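Local coordinates for 3-hydroxyacyl-thioester dehydratase X (Mycobacterium tuberculosis, PDB 4OOB), which hydrates trans-2-enoyl-CoA and dehydrates (3R)-3-hydroxyacyl-CoA thioesters, accepting a broad range of chain lengths with a preference for C8 to C12, at residues A[64-69]-A[182-187]; A[104-109]-A[122-127]; A[149-154]-A[230-235]. One frame throughout, in Å; residues are numbered along the deposited sequence.

Interactions 1 and 2 adjoin: I69 O lies 2.8 Å from L126 N, a probable hydrogen bond pairing the start of strand 69-77 with strand 116-128, and A68 CB packs on H127 ND1. Their centres are about 16 Å apart, and along the chain interaction 2 is nested inside the loop that interaction 1 closes. Interaction 3 lies on the other side of the chain's centre from interaction 2, about 28 Å between centres and about 18 Å between nearest atoms, at the far edge of the same sheet. The loop of interaction 1 bonds to D170 and N172, which lie in a sequence matching the hydratase 2 motif, so it probably borders the active site.

Interaction 1: A[64-69]-A[182-187]; sequences AAMGAI and KLFGFP
The turn that pushes G67 against F184 is closed by a short backbone bond, A68 N to A65 O at 2.9 Å; the backbone angles of M66 and G67 make A65-A68 a type II beta turn. Its apex lies on the F184 ring: G67, with positive phi, lays its CA 4.0 Å from the centroid of the F184 ring and 29° off the ring normal, a CH-pi contact. M66 O sits over the same face, nearer the rim. The partner segment runs off the end of helix 178-183, finished by a Schellman motif with G185 as C-prime residue; G185 N bonds back to K182 O at 3.1 Å, and the rings on the two sides of G185, F184 and F186, both reach the 64-69 loop. With CG roughly opposite its backbone N (chi1 -156°), M66 extends across F184 at about a right angle, M66 CG lying 3.8 Å from F184 CE2. Its sulfur stands oblique to that ring in a Met-aromatic contact, M66 SD lying 5.1 Å from the F184 centroid. Further along, I69 CD1 meets F186 CZ at the ring edge, 3.9 Å away. The loop is also bonded to the 170-173 region: A64 N to D170 OD1, and weakly G67 N to N172 OD1.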
ATOM      1  N   ALA A  64       2.380 -10.336   4.297  1.00 17.13           N
ATOM      2  CA  ALA A  64       0.936 -10.325   4.404  1.00 15.58           C
ATOM      3  C   ALA A  64       0.597 -11.794   4.306  1.00 14.80           C
ATOM      4  O   ALA A  64       1.361 -12.574   3.740  1.00 13.63           O
ATOM      5  CB  ALA A  64       0.303  -9.518   3.277  1.00 15.35           C
ATOM      6  N   ALA A  65      -0.519 -12.188   4.903  1.00 15.12           N
ATOM      7  CA  ALA A  65      -0.934 -13.606   4.847  1.00 16.14           C
ATOM      8  C   ALA A  65      -1.005 -13.952   3.385  1.00 16.49           C
ATOM      9  O   ALA A  65      -1.367 -13.092   2.504  1.00 15.98           O
ATOM     10  CB  ALA A  65      -2.290 -13.854   5.531  1.00 16.34           C
ATOM     11  N   MET A  66      -0.663 -15.200   3.111  1.00 16.82           N
ATOM     12  CA  MET A  66      -0.486 -15.633   1.755  1.00 17.41           C
ATOM     13  C   MET A  66      -1.826 -15.480   1.081  1.00 16.66           C
ATOM     14  O   MET A  66      -2.869 -15.820   1.617  1.00 16.78           O
ATOM     15  CB  MET A  66       0.029 -17.070   1.720  1.00 19.17           C
ATOM     16  CG  MET A  66       0.775 -17.410   0.437  1.00 19.96           C
ATOM     17  SD  MET A  66       1.370 -19.111   0.465  1.00 21.71           S
ATOM     18  CE  MET A  66       2.304 -19.280   1.965  1.00 21.69           C
ATOM     19  N   GLY A  67      -1.835 -14.889  -0.078  1.00 16.89           N
ATOM     20  CA  GLY A  67      -3.090 -14.739  -0.756  1.00 18.11           C
ATOM     21  C   GLY A  67      -3.972 -13.546  -0.371  1.00 18.81           C
ATOM     22  O   GLY A  67      -4.785 -13.147  -1.257  1.00 17.85           O
ATOM     23  N   ALA A  68      -3.841 -13.021   0.901  1.00 17.40           N
ATOM     24  CA  ALA A  68      -4.459 -11.750   1.339  1.00 15.96           C
ATOM     25  C   ALA A  68      -4.428 -10.737   0.232  1.00 14.57           C
ATOM     26  O   ALA A  68      -3.486 -10.681  -0.548  1.00 13.83           O
ATOM     27  CB  ALA A  68      -3.720 -11.142   2.493  1.00 15.84           C
ATOM     28  N   ILE A  69      -5.435  -9.901   0.199  1.00 13.88           N
ATOM     29  CA  ILE A  69      -5.536  -8.911  -0.854  1.00 13.65           C
ATOM     30  C   ILE A  69      -5.720  -7.583  -0.151  1.00 13.03           C
ATOM     31  O   ILE A  69      -6.594  -7.460   0.687  1.00 11.96           O
ATOM     32  CB  ILE A  69      -6.744  -9.212  -1.753  1.00 14.33           C
ATOM     33  CG1 ILE A  69      -6.593 -10.607  -2.386  1.00 14.55           C
ATOM     34  CG2 ILE A  69      -6.936  -8.097  -2.806  1.00 15.23           C
ATOM     35  CD1 ILE A  69      -7.829 -11.045  -3.211  1.00 15.48           C
ATOM     36  N   LYS A 182      -1.035 -18.936  -7.872  1.00 19.72           N
ATOM     37  CA  LYS A 182      -2.031 -19.819  -8.437  1.00 21.83           C
ATOM     38  C   LYS A 182      -2.874 -20.482  -7.341  1.00 21.12           C
ATOM     39  O   LYS A 182      -4.062 -20.593  -7.484  1.00 22.28           O
ATOM     40  CB  LYS A 182      -1.363 -20.881  -9.294  1.00 24.05           C
ATOM     41  CG  LYS A 182      -2.314 -21.532 -10.261  1.00 27.90           C
ATOM     42  CD  LYS A 182      -2.220 -20.885 -11.635  1.00 31.97           C
ATOM     43  CE  LYS A 182      -3.592 -20.741 -12.294  1.00 34.29           C
ATOM     44  NZ  LYS A 182      -4.237 -22.074 -12.404  1.00 35.05           N
ATOM     45  N   LEU A 183      -2.258 -20.884  -6.238  1.00 20.18           N
ATOM     46  CA  LEU A 183      -2.966 -21.462  -5.095  1.00 19.85           C
ATOM     47  C   LEU A 183      -4.013 -20.527  -4.514  1.00 18.31           C
ATOM     48  O   LEU A 183      -4.917 -20.972  -3.839  1.00 17.07           O
ATOM     49  CB  LEU A 183      -1.965 -21.778  -3.980  1.00 21.55           C
ATOM     50  CG  LEU A 183      -1.394 -23.175  -3.907  1.00 23.95           C
ATOM     51  CD1 LEU A 183      -1.063 -23.697  -5.281  1.00 25.17           C
ATOM     52  CD2 LEU A 183      -0.197 -23.244  -2.977  1.00 24.22           C
ATOM     53  N   PHE A 184      -3.849 -19.219  -4.736  1.00 18.28           N
ATOM     54  CA  PHE A 184      -4.760 -18.240  -4.207  1.00 17.66           C
ATOM     55  C   PHE A 184      -5.575 -17.503  -5.266  1.00 17.22           C
ATOM     56  O   PHE A 184      -6.095 -16.420  -5.015  1.00 16.79           O
ATOM     57  CB  PHE A 184      -4.037 -17.310  -3.208  1.00 18.21           C
ATOM     58  CG  PHE A 184      -3.782 -17.995  -1.874  1.00 18.94           C
ATOM     59  CD1 PHE A 184      -4.813 -18.109  -0.931  1.00 19.49           C
ATOM     60  CD2 PHE A 184      -2.574 -18.640  -1.620  1.00 18.94           C
ATOM     61  CE1 PHE A 184      -4.613 -18.765   0.258  1.00 19.34           C
ATOM     62  CE2 PHE A 184      -2.368 -19.309  -0.419  1.00 20.17           C
ATOM     63  CZ  PHE A 184      -3.380 -19.364   0.530  1.00 20.20           C
ATOM     64  N   GLY A 185      -5.713 -18.133  -6.428  1.00 17.68           N
ATOM     65  CA  GLY A 185      -6.679 -17.697  -7.442  1.00 17.85           C
ATOM     66  C   GLY A 185      -6.126 -16.771  -8.502  1.00 17.88           C
ATOM     67  O   GLY A 185      -6.881 -16.218  -9.245  1.00 18.71           O
ATOM     68  N   PHE A 186      -4.806 -16.571  -8.576  1.00 17.76           N
ATOM     69  CA  PHE A 186      -4.254 -15.624  -9.522  1.00 16.97           C
ATOM     70  C   PHE A 186      -3.502 -16.333 -10.598  1.00 17.99           C
ATOM     71  O   PHE A 186      -2.701 -17.188 -10.287  1.00 17.77           O
ATOM     72  CB  PHE A 186      -3.276 -14.705  -8.817  1.00 16.43           C
ATOM     73  CG  PHE A 186      -3.928 -13.846  -7.774  1.00 16.47           C
ATOM     74  CD1 PHE A 186      -4.792 -12.839  -8.153  1.00 16.19           C
ATOM     75  CD2 PHE A 186      -3.728 -14.090  -6.421  1.00 15.55           C
ATOM     76  CE1 PHE A 186      -5.404 -12.052  -7.198  1.00 16.53           C
ATOM     77  CE2 PHE A 186      -4.322 -13.313  -5.479  1.00 15.62           C
ATOM     78  CZ  PHE A 186      -5.177 -12.290  -5.855  1.00 15.75           C
ATOM     79  N   PRO A 187      -3.672 -15.908 -11.858  1.00 18.75           N
ATOM     80  CA  PRO A 187      -3.013 -16.644 -12.949  1.00 19.64           C
ATOM     81  C   PRO A 187      -1.544 -16.365 -13.120  1.00 20.73           C
ATOM     82  O   PRO A 187      -0.889 -17.111 -13.808  1.00 21.55           O
ATOM     83  CB  PRO A 187      -3.788 -16.203 -14.194  1.00 19.48           C
ATOM     84  CG  PRO A 187      -4.315 -14.837 -13.837  1.00 19.52           C
ATOM     85  CD  PRO A 187      -4.645 -14.915 -12.364  1.00 19.05           C
TER

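Interaction 2: A[104-109]-A[122-127]; sequences LVDLVT and VTTFLH
F125 offers its ring edge to L107, whose CD2 lies in the ring plane 3.9 Å from F125 CD2, the two side chains crossing at about a right angle. The ring of H70 also meets F125, with the planes turned about 35° from one another. H127 is approached at its edge as well, V105 CG1 lying 3.8 Å from H127 NE2. The third flat group, the D106 carboxylate, projects from the other side of the sheet. There T124 runs alongside D106, pointing the same way, and its hydroxyl OG1 donates to D106 OD1 over a short 2.5 Å, arriving from above the carboxylate plane, 39° out of it. Both side chains put their polar branch beside their own backbone N.

Between the faces runs the backbone ladder of the hairpin 102-113/116-128. V105 pairs with F125 and L107 with T123 as antiparallel hydrogen-bonded pairs; L107 N to T123 O, at 2.7 Å and 169°, is shorter than V105 N to F125 O at 3.0 Å. On the side of D106, L104 CD2 touches L126 CD1 at 3.6 Å, and V108 meets V122. The side of F125 is the hotdog core: L107, T123 and F125 pack on V52, F45 and F49 of helix 43-57, a helix that this part of the curved sheet wraps, as in the hotdog fold.

Buried D106 is well supplied with donors: OD1 takes T124 and a salt bridge from R97 NH1, OD2 a bond from N95 ND2, so the carboxylate is probably ionised, and three partners on its two oxygens would restrict its rotation.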
ATOM      1  N   LEU A 104     -12.670  -9.031   5.817  1.00 16.84           N
ATOM      2  CA  LEU A 104     -11.924  -7.813   5.840  1.00 16.57           C
ATOM      3  C   LEU A 104     -11.636  -7.523   7.300  1.00 15.68           C
ATOM      4  O   LEU A 104     -12.502  -7.722   8.162  1.00 14.54           O
ATOM      5  CB  LEU A 104     -12.721  -6.621   5.243  1.00 16.51           C
ATOM      6  CG  LEU A 104     -13.273  -6.773   3.830  1.00 17.26           C
ATOM      7  CD1 LEU A 104     -14.394  -5.764   3.554  1.00 18.09           C
ATOM      8  CD2 LEU A 104     -12.158  -6.561   2.799  1.00 17.90           C
ATOM      9  N   VAL A 105     -10.444  -6.991   7.534  1.00 15.06           N
ATOM     10  CA  VAL A 105     -10.081  -6.440   8.829  1.00 15.58           C
ATOM     11  C   VAL A 105      -9.313  -5.146   8.627  1.00 15.56           C
ATOM     12  O   VAL A 105      -8.551  -5.012   7.665  1.00 17.18           O
ATOM     13  CB  VAL A 105      -9.212  -7.418   9.618  1.00 15.56           C
ATOM     14  CG1 VAL A 105      -7.919  -7.732   8.847  1.00 15.58           C
ATOM     15  CG2 VAL A 105      -8.904  -6.834  10.978  1.00 15.81           C
ATOM     16  N   ASP A 106      -9.477  -4.213   9.545  1.00 15.21           N
ATOM     17  CA  ASP A 106      -8.741  -2.985   9.509  1.00 14.75           C
ATOM     18  C   ASP A 106      -7.550  -3.034  10.445  1.00 14.98           C
ATOM     19  O   ASP A 106      -7.664  -3.427  11.607  1.00 13.96           O
ATOM     20  CB  ASP A 106      -9.623  -1.821   9.927  1.00 15.33           C
ATOM     21  CG  ASP A 106     -10.692  -1.442   8.902  1.00 15.03           C
ATOM     22  OD1 ASP A 106     -10.680  -1.835   7.696  1.00 14.89           O
ATOM     23  OD2 ASP A 106     -11.584  -0.715   9.359  1.00 15.10           O
ATOM     24  N   LEU A 107      -6.396  -2.589   9.936  1.00 15.92           N
ATOM     25  CA  LEU A 107      -5.138  -2.513  10.725  1.00 16.26           C
ATOM     26  C   LEU A 107      -4.757  -1.062  10.848  1.00 16.36           C
ATOM     27  O   LEU A 107      -4.494  -0.421   9.856  1.00 15.30           O
ATOM     28  CB  LEU A 107      -4.040  -3.269  10.010  1.00 16.69           C
ATOM     29  CG  LEU A 107      -3.908  -4.784  10.215  1.00 17.54           C
ATOM     30  CD1 LEU A 107      -5.040  -5.389  10.975  1.00 18.18           C
ATOM     31  CD2 LEU A 107      -3.692  -5.530   8.914  1.00 17.84           C
ATOM     32  N   VAL A 108      -4.816  -0.533  12.071  1.00 17.13           N
ATOM     33  CA  VAL A 108      -4.820   0.912  12.286  1.00 17.26           C
ATOM     34  C   VAL A 108      -3.487   1.187  12.966  1.00 17.99           C
ATOM     35  O   VAL A 108      -3.188   0.608  14.021  1.00 17.03           O
ATOM     36  CB  VAL A 108      -6.050   1.303  13.137  1.00 17.60           C
ATOM     37  CG1 VAL A 108      -6.095   2.776  13.464  1.00 18.07           C
ATOM     38  CG2 VAL A 108      -7.348   0.891  12.424  1.00 17.04           C
ATOM     39  N   THR A 109      -2.659   2.002  12.319  1.00 17.67           N
ATOM     40  CA  THR A 109      -1.320   2.276  12.798  1.00 17.98           C
ATOM     41  C   THR A 109      -1.106   3.783  13.080  1.00 18.31           C
ATOM     42  O   THR A 109      -1.465   4.664  12.261  1.00 17.45           O
ATOM     43  CB  THR A 109      -0.271   1.740  11.806  1.00 17.89           C
ATOM     44  OG1 THR A 109      -0.413   0.334  11.713  1.00 19.62           O
ATOM     45  CG2 THR A 109       1.130   1.977  12.262  1.00 18.33           C
ATOM     46  N   VAL A 122      -4.959   3.555   8.116  1.00 12.64           N
ATOM     47  CA  VAL A 122      -5.949   2.496   8.087  1.00 12.53           C
ATOM     48  C   VAL A 122      -5.729   1.682   6.783  1.00 12.90           C
ATOM     49  O   VAL A 122      -5.815   2.186   5.648  1.00 12.79           O
ATOM     50  CB  VAL A 122      -7.396   3.000   8.161  1.00 12.62           C
ATOM     51  CG1 VAL A 122      -8.351   1.833   8.421  1.00 12.58           C
ATOM     52  CG2 VAL A 122      -7.589   4.078   9.269  1.00 12.58           C
ATOM     53  N   THR A 123      -5.371   0.426   7.000  1.00 12.71           N
ATOM     54  CA  THR A 123      -5.076  -0.497   5.976  1.00 12.89           C
ATOM     55  C   THR A 123      -6.144  -1.562   6.133  1.00 13.72           C
ATOM     56  O   THR A 123      -6.339  -2.101   7.231  1.00 15.24           O
ATOM     57  CB  THR A 123      -3.722  -1.187   6.246  1.00 12.62           C
ATOM     58  OG1 THR A 123      -2.660  -0.239   6.072  1.00 12.43           O
ATOM     59  CG2 THR A 123      -3.534  -2.447   5.341  1.00 12.18           C
ATOM     60  N   THR A 124      -6.767  -1.917   5.037  1.00 13.57           N
ATOM     61  CA  THR A 124      -7.737  -2.940   5.061  1.00 14.41           C
ATOM     62  C   THR A 124      -7.244  -4.052   4.172  1.00 14.30           C
ATOM     63  O   THR A 124      -7.008  -3.860   2.985  1.00 13.98           O
ATOM     64  CB  THR A 124      -9.075  -2.350   4.578  1.00 14.46           C
ATOM     65  OG1 THR A 124      -9.473  -1.367   5.524  1.00 15.32           O
ATOM     66  CG2 THR A 124     -10.143  -3.356   4.526  1.00 14.50           C
ATOM     67  N   PHE A 125      -7.092  -5.214   4.776  1.00 15.63           N
ATOM     68  CA  PHE A 125      -6.806  -6.445   4.070  1.00 17.27           C
ATOM     69  C   PHE A 125      -8.044  -7.356   4.023  1.00 16.45           C
ATOM     70  O   PHE A 125      -8.839  -7.411   4.978  1.00 16.23           O
ATOM     71  CB  PHE A 125      -5.621  -7.176   4.727  1.00 19.41           C
ATOM     72  CG  PHE A 125      -4.290  -6.715   4.240  1.00 22.61           C
ATOM     73  CD1 PHE A 125      -3.880  -6.998   2.953  1.00 26.90           C
ATOM     74  CD2 PHE A 125      -3.429  -6.032   5.065  1.00 25.63           C
ATOM     75  CE1 PHE A 125      -2.633  -6.588   2.494  1.00 27.59           C
ATOM     76  CE2 PHE A 125      -2.200  -5.597   4.601  1.00 25.45           C
ATOM     77  CZ  PHE A 125      -1.811  -5.852   3.314  1.00 25.68           C
ATOM     78  N   LEU A 126      -8.216  -7.989   2.864  1.00 15.64           N
ATOM     79  CA  LEU A 126      -9.187  -9.069   2.616  1.00 15.34           C
ATOM     80  C   LEU A 126      -8.426 -10.392   2.722  1.00 15.17           C
ATOM     81  O   LEU A 126      -7.459 -10.659   1.954  1.00 13.83           O
ATOM     82  CB  LEU A 126      -9.827  -8.965   1.212  1.00 15.36           C
ATOM     83  CG  LEU A 126     -10.842 -10.074   0.822  1.00 15.26           C
ATOM     84  CD1 LEU A 126     -12.152  -9.943   1.579  1.00 15.51           C
ATOM     85  CD2 LEU A 126     -11.123 -10.089  -0.655  1.00 15.45           C
ATOM     86  N   HIS A 127      -8.800 -11.169   3.729  1.00 15.77           N
ATOM     87  CA  HIS A 127      -8.296 -12.516   3.877  1.00 16.42           C
ATOM     88  C   HIS A 127      -9.245 -13.497   3.231  1.00 16.12           C
ATOM     89  O   HIS A 127     -10.328 -13.769   3.738  1.00 16.85           O
ATOM     90  CB  HIS A 127      -8.100 -12.814   5.339  1.00 17.45           C
ATOM     91  CG  HIS A 127      -7.071 -11.931   5.974  1.00 18.95           C
ATOM     92  ND1 HIS A 127      -5.727 -12.025   5.676  1.00 19.56           N
ATOM     93  CD2 HIS A 127      -7.183 -10.940   6.886  1.00 20.25           C
ATOM     94  CE1 HIS A 127      -5.057 -11.135   6.378  1.00 19.15           C
ATOM     95  NE2 HIS A 127      -5.917 -10.460   7.114  1.00 20.56           N
TER

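Interaction 3: A[149-154]-A[230-235]; sequences PPAAVL and LYVAEG
Strand 152-156 joins the edge of the hotdog sheet beside 226-234, and the pairing starts with a classic beta bulge in which A151 and A152 both face L230. L230 O takes two N-H groups: A152 N at 3.3 Å, in the carbonyl plane and on a lone pair, and A151 N at 2.9 Å, a weak, bent bond. The return bond is firmer, L230 N to A152 O at 2.7 Å and 169°. A152 and L230 thus form an antiparallel hydrogen-bonded pair, with both side chains on one face of the sheet, where L230 packs on L243 and V200.

Ahead of the bulge, P150 lies over the Y231 ring. Although Y231 CB points away from 149-154, CG sits beside the backbone N (chi1 -60°) and the ring leans back under the proline. P150 CB stands 4.0 Å from the centroid of the Y231 ring, 20° off its normal, a CH-pi contact over the face. A151 CB grazes V232 CG2 at 4.4 Å. The ring's far end is held too: Y231 OH is hydrogen-bonded to the carbonyl oxygen of P148.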
ATOM      1  N   PRO A 149      -5.296   9.122 -23.798  1.00 36.13           N
ATOM      2  CA  PRO A 149      -3.885   9.040 -23.440  1.00 32.46           C
ATOM      3  C   PRO A 149      -3.631   9.468 -21.996  1.00 29.26           C
ATOM      4  O   PRO A 149      -4.159  10.484 -21.547  1.00 28.93           O
ATOM      5  CB  PRO A 149      -3.198  10.022 -24.417  1.00 32.13           C
ATOM      6  CG  PRO A 149      -4.267  10.437 -25.372  1.00 35.03           C
ATOM      7  CD  PRO A 149      -5.546  10.334 -24.600  1.00 36.30           C
ATOM      8  N   PRO A 150      -2.800   8.713 -21.276  1.00 27.29           N
ATOM      9  CA  PRO A 150      -2.519   8.947 -19.854  1.00 25.00           C
ATOM     10  C   PRO A 150      -1.400   9.930 -19.607  1.00 24.11           C
ATOM     11  O   PRO A 150      -0.630  10.207 -20.517  1.00 26.63           O
ATOM     12  CB  PRO A 150      -2.089   7.571 -19.382  1.00 23.90           C
ATOM     13  CG  PRO A 150      -1.345   7.040 -20.544  1.00 25.17           C
ATOM     14  CD  PRO A 150      -2.181   7.451 -21.734  1.00 26.34           C
ATOM     15  N   ALA A 151      -1.319  10.448 -18.383  1.00 21.77           N
ATOM     16  CA  ALA A 151      -0.243  11.325 -17.947  1.00 20.58           C
ATOM     17  C   ALA A 151       1.089  10.596 -17.840  1.00 20.89           C
ATOM     18  O   ALA A 151       2.139  11.184 -18.023  1.00 20.84           O
ATOM     19  CB  ALA A 151      -0.592  11.906 -16.577  1.00 20.40           C
ATOM     20  N   ALA A 152       1.043   9.318 -17.473  1.00 20.30           N
ATOM     21  CA  ALA A 152       2.244   8.513 -17.389  1.00 19.54           C
ATOM     22  C   ALA A 152       1.866   7.063 -17.513  1.00 18.66           C
ATOM     23  O   ALA A 152       0.681   6.688 -17.453  1.00 19.76           O
ATOM     24  CB  ALA A 152       2.966   8.749 -16.088  1.00 19.31           C
ATOM     25  N   VAL A 153       2.878   6.271 -17.774  1.00 17.81           N
ATOM     26  CA  VAL A 153       2.733   4.840 -17.935  1.00 17.11           C
ATOM     27  C   VAL A 153       3.684   4.126 -16.999  1.00 17.07           C
ATOM     28  O   VAL A 153       4.894   4.312 -17.052  1.00 16.56           O
ATOM     29  CB  VAL A 153       3.051   4.422 -19.362  1.00 16.76           C
ATOM     30  CG1 VAL A 153       2.950   2.909 -19.495  1.00 16.45           C
ATOM     31  CG2 VAL A 153       2.127   5.145 -20.345  1.00 17.07           C
ATOM     32  N   LEU A 154       3.113   3.316 -16.123  1.00 17.95           N
ATOM     33  CA  LEU A 154       3.891   2.453 -15.222  1.00 17.84           C
ATOM     34  C   LEU A 154       4.143   1.131 -15.908  1.00 18.15           C
ATOM     35  O   LEU A 154       3.190   0.546 -16.414  1.00 19.14           O
ATOM     36  CB  LEU A 154       3.077   2.234 -13.941  1.00 17.50           C
ATOM     37  CG  LEU A 154       3.485   3.136 -12.797  1.00 17.68           C
ATOM     38  CD1 LEU A 154       3.747   4.555 -13.209  1.00 17.62           C
ATOM     39  CD2 LEU A 154       2.465   3.108 -11.698  1.00 17.98           C
ATOM     40  N   LEU A 230      -1.516   5.778 -16.188  1.00 19.62           N
ATOM     41  CA  LEU A 230      -1.858   6.574 -15.002  1.00 19.18           C
ATOM     42  C   LEU A 230      -2.472   7.934 -15.401  1.00 19.69           C
ATOM     43  O   LEU A 230      -1.879   8.712 -16.134  1.00 20.60           O
ATOM     44  CB  LEU A 230      -0.641   6.794 -14.083  1.00 18.42           C
ATOM     45  CG  LEU A 230      -0.902   7.780 -12.918  1.00 17.78           C
ATOM     46  CD1 LEU A 230      -1.798   7.157 -11.876  1.00 17.61           C
ATOM     47  CD2 LEU A 230       0.397   8.242 -12.283  1.00 18.28           C
ATOM     48  N   TYR A 231      -3.654   8.197 -14.865  1.00 19.93           N
ATOM     49  CA  TYR A 231      -4.376   9.455 -15.027  1.00 19.76           C
ATOM     50  C   TYR A 231      -4.362  10.282 -13.737  1.00 19.89           C
ATOM     51  O   TYR A 231      -4.635   9.783 -12.624  1.00 18.66           O
ATOM     52  CB  TYR A 231      -5.808   9.164 -15.415  1.00 19.56           C
ATOM     53  CG  TYR A 231      -5.838   8.401 -16.705  1.00 21.29           C
ATOM     54  CD1 TYR A 231      -5.973   9.063 -17.916  1.00 22.49           C
ATOM     55  CD2 TYR A 231      -5.683   7.033 -16.720  1.00 21.59           C
ATOM     56  CE1 TYR A 231      -5.968   8.374 -19.095  1.00 23.37           C
ATOM     57  CE2 TYR A 231      -5.696   6.327 -17.900  1.00 22.94           C
ATOM     58  CZ  TYR A 231      -5.831   7.016 -19.072  1.00 24.25           C
ATOM     59  OH  TYR A 231      -5.852   6.334 -20.231  1.00 26.85           O
ATOM     60  N   VAL A 232      -4.050  11.545 -13.916  1.00 21.13           N
ATOM     61  CA  VAL A 232      -3.893  12.503 -12.838  1.00 24.31           C
ATOM     62  C   VAL A 232      -4.633  13.808 -13.179  1.00 25.40           C
ATOM     63  O   VAL A 232      -4.350  14.432 -14.179  1.00 22.91           O
ATOM     64  CB  VAL A 232      -2.416  12.847 -12.623  1.00 24.62           C
ATOM     65  CG1 VAL A 232      -2.264  13.805 -11.455  1.00 25.18           C
ATOM     66  CG2 VAL A 232      -1.621  11.573 -12.359  1.00 25.98           C
ATOM     67  N   ALA A 233      -5.591  14.179 -12.336  1.00 27.43           N
ATOM     68  CA  ALA A 233      -6.306  15.443 -12.448  1.00 27.88           C
ATOM     69  C   ALA A 233      -5.869  16.218 -11.251  1.00 30.81           C
ATOM     70  O   ALA A 233      -6.024  15.744 -10.114  1.00 28.56           O
ATOM     71  CB  ALA A 233      -7.813  15.220 -12.430  1.00 26.63           C
ATOM     72  N   GLU A 234      -5.270  17.381 -11.507  1.00 36.08           N
ATOM     73  CA  GLU A 234      -4.843  18.286 -10.449  1.00 42.84           C
ATOM     74  C   GLU A 234      -5.917  19.308 -10.233  1.00 44.67           C
ATOM     75  O   GLU A 234      -6.569  19.726 -11.180  1.00 47.53           O
ATOM     76  CB  GLU A 234      -3.560  19.004 -10.802  1.00 47.13           C
ATOM     77  CG  GLU A 234      -3.155  19.980  -9.717  1.00 51.70           C
ATOM     78  CD  GLU A 234      -1.667  20.207  -9.670  1.00 56.45           C
ATOM     79  OE1 GLU A 234      -0.901  19.211  -9.829  1.00 56.49           O
ATOM     80  OE2 GLU A 234      -1.274  21.380  -9.456  1.00 57.14           O
ATOM     81  N   GLY A 235      -6.101  19.694  -8.980  1.00 46.88           N
ATOM     82  CA  GLY A 235      -7.174  20.587  -8.596  1.00 46.80           C
ATOM     83  C   GLY A 235      -6.725  21.460  -7.453  1.00 47.60           C
ATOM     84  O   GLY A 235      -5.594  21.346  -6.979  1.00 49.16           O
TER